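Local coordinates for protein LacI family sugar-binding transcriptional regulator (Enterococcus faecalis V583, PDB 4RK0) that binds ribose in a periplasmic-binding-protein-like domain and probably acts as a DNA-binding transcriptional regulator of the LacI family, at residues P15-P20 and L40-A45. Numbering follows the deposited sequence.
Sequences PDITNP and LILCNA. Unlike the reference sequence in segment 40-45: Ile41 (reference Met). With RIB (alpha-D-ribofuranose), chain E.
Ile17 lies against the side chain of Asn44, and this pair accounts for about half of the buried surface. No hydrogen bond joins 15-20 to 40-45. Ile17 uses both branches: CG1 is 3.9 Å from Asn44 ND2, and CG2 is 4.0 Å from Asn44 CB. The two side chains cross obliquely, CG of Asn44 equally near both branches. Asn44 chi1, 42°, puts CG between the backbone N and the carbonyl carbon, and the amide reaches Ile17. ND2 is buried yet bonded twice, to Asp46 OD1 and to Glu30 of the second subunit, and these bonds should fix the amide's rotation. Ile17 CG2 also reaches Leu42 CD1 at 4.2 Å, an apolar contact two residues earlier on the strand.

Pro15 meets Ala45 through its backbone: Pro15 O is 3.6 Å from Ala45 N and 4.0 Å from Ala45 CB. Between these pairs, Asp16 CA rests 3.9 Å from Asn44 CB. The carboxylate of Asp16 serves its own loop in an Asx motif. Its OD1 accepts from N of Asn19 at 2.8 Å, 39° out of the carboxylate plane. Asn19 caps helix 20-35 through Phe21 N and belongs to the ribose pocket, so the loop links that pocket to the sheet edge.

The loop 15-20 connects strand 9-14 to helix 20-35, the first beta-alpha unit of this Rossmann-like subdomain. Strand 39-44 runs parallel to 9-14 as an edge strand of the sheet within the chain, and Leu40 and Ile41 pair antiparallel with the second subunit, continuing the sheet across the dimer. Ile26 of helix 20-35 and Ile26 of the second subunit both pack on Ile17.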
loop_
_atom_site.group_PDB
_atom_site.type_symbol
_atom_site.label_atom_id
_atom_site.label_comp_id
_atom_site.label_asym_id
_atom_site.label_seq_id
_atom_site.Cartn_x
_atom_site.Cartn_y
_atom_site.Cartn_z
ATOM N N PRO A 15 5.099 -0.344 11.382
ATOM C CA PRO A 15 5.677 0.966 11.150
ATOM C C PRO A 15 4.812 1.860 10.292
ATOM O O PRO A 15 4.734 3.045 10.573
ATOM C CB PRO A 15 7.005 0.646 10.458
ATOM C CG PRO A 15 7.368 -0.712 10.951
ATOM C CD PRO A 15 6.046 -1.427 11.059
ATOM N N ASP A 16 4.200 1.301 9.245
ATOM C CA ASP A 16 3.333 2.049 8.353
ATOM C C ASP A 16 2.482 1.087 7.528
ATOM O O ASP A 16 2.710 -0.116 7.548
ATOM C CB ASP A 16 4.133 2.985 7.455
ATOM C CG ASP A 16 4.886 2.251 6.376
ATOM O OD1 ASP A 16 4.249 1.489 5.608
ATOM O OD2 ASP A 16 6.111 2.412 6.310
ATOM N N ILE A 17 1.505 1.614 6.801
ATOM C CA ILE A 17 0.707 0.787 5.901
ATOM C C ILE A 17 0.820 1.226 4.442
ATOM O O ILE A 17 0.224 0.625 3.555
ATOM C CB ILE A 17 -0.777 0.770 6.313
ATOM C CG1 ILE A 17 -1.339 2.190 6.493
ATOM C CG2 ILE A 17 -0.920 -0.026 7.600
ATOM C CD1 ILE A 17 -2.850 2.259 6.422
ATOM N N THR A 18 1.596 2.255 4.200
ATOM C CA THR A 18 1.761 2.760 2.845
ATOM C C THR A 18 2.841 1.995 2.100
ATOM O O THR A 18 2.828 1.959 0.869
ATOM C CB THR A 18 2.146 4.231 2.842
ATOM O OG1 THR A 18 3.253 4.427 3.716
ATOM C CG2 THR A 18 0.992 5.078 3.310
ATOM N N ASN A 19 3.772 1.383 2.837
ATOM C CA ASN A 19 4.794 0.573 2.217
ATOM C C ASN A 19 4.084 -0.726 1.825
ATOM O O ASN A 19 3.507 -1.407 2.686
ATOM C CB ASN A 19 5.900 0.297 3.213
ATOM C CG ASN A 19 6.976 -0.602 2.673
ATOM O OD1 ASN A 19 6.830 -1.286 1.666
ATOM N ND2 ASN A 19 8.079 -0.621 3.379
ATOM N N PRO A 20 4.059 -1.047 0.535
ATOM C CA PRO A 20 3.379 -2.298 0.114
ATOM C C PRO A 20 3.839 -3.526 0.919
ATOM O O PRO A 20 3.076 -4.475 1.054
ATOM C CB PRO A 20 3.764 -2.461 -1.363
ATOM C CG PRO A 20 4.416 -1.208 -1.770
ATOM C CD PRO A 20 4.728 -0.354 -0.581
ATOM N N LEU A 40 -8.976 -7.466 13.605
ATOM C CA LEU A 40 -7.640 -6.889 13.588
ATOM C C LEU A 40 -7.746 -5.437 14.001
ATOM O O LEU A 40 -8.443 -4.658 13.363
ATOM C CB LEU A 40 -7.037 -6.997 12.176
ATOM C CG LEU A 40 -5.538 -6.641 11.980
ATOM C CD1 LEU A 40 -4.973 -7.340 10.757
ATOM C CD2 LEU A 40 -5.312 -5.139 11.890
ATOM N N ILE A 41 -7.097 -5.105 15.104
ATOM C CA ILE A 41 -6.973 -3.714 15.559
ATOM C C ILE A 41 -5.711 -3.152 14.927
ATOM O O ILE A 41 -4.634 -3.654 15.169
ATOM C CB ILE A 41 -6.821 -3.650 17.102
ATOM C CG1 ILE A 41 -8.017 -4.295 17.803
ATOM C CG2 ILE A 41 -6.601 -2.213 17.566
ATOM C CD1 ILE A 41 -9.369 -3.793 17.367
ATOM N N LEU A 42 -5.847 -2.114 14.110
ATOM C CA LEU A 42 -4.710 -1.658 13.344
ATOM C C LEU A 42 -4.075 -0.448 13.992
ATOM O O LEU A 42 -4.738 0.560 14.227
ATOM C CB LEU A 42 -5.125 -1.306 11.924
ATOM C CG LEU A 42 -3.954 -0.813 11.076
ATOM C CD1 LEU A 42 -2.992 -1.926 10.738
ATOM C CD2 LEU A 42 -4.513 -0.162 9.828
ATOM N N CYS A 43 -2.773 -0.541 14.187
ATOM C CA CYS A 43 -1.996 0.554 14.720
ATOM C C CYS A 43 -0.715 0.722 13.905
ATOM O O CYS A 43 0.273 0.037 14.113
ATOM C CB CYS A 43 -1.631 0.265 16.160
ATOM S SG CYS A 43 -0.613 1.568 16.962
ATOM N N ASN A 44 -0.725 1.663 12.978
ATOM C CA ASN A 44 0.509 1.960 12.281
ATOM C C ASN A 44 1.146 3.163 12.935
ATOM O O ASN A 44 0.516 4.216 13.126
ATOM C CB ASN A 44 0.315 2.159 10.772
ATOM C CG ASN A 44 -0.901 2.964 10.448
ATOM O OD1 ASN A 44 -2.023 2.526 10.716
ATOM N ND2 ASN A 44 -0.701 4.141 9.860
ATOM N N ALA A 45 2.409 2.987 13.279
ATOM C CA ALA A 45 3.088 3.917 14.156
ATOM C C ALA A 45 3.294 5.295 13.525
ATOM O O ALA A 45 3.307 6.305 14.233
ATOM C CB ALA A 45 4.412 3.322 14.582
HETATM O O5 RIB E . 10.421 -2.493 2.960
HETATM C C5 RIB E . 10.089 -2.191 4.306
HETATM C C4 RIB E . 11.215 -2.694 5.100
HETATM O O4 RIB E . 11.142 -2.360 6.510
HETATM C C3 RIB E . 11.026 -4.159 4.758
HETATM O O3 RIB E . 12.244 -4.482 4.084
HETATM C C2 RIB E . 10.752 -4.745 6.146
HETATM O O2 RIB E . 11.526 -5.894 6.391
HETATM C C1 RIB E . 10.889 -3.607 7.172
HETATM O O1 RIB E . 11.758 -3.945 8.240
#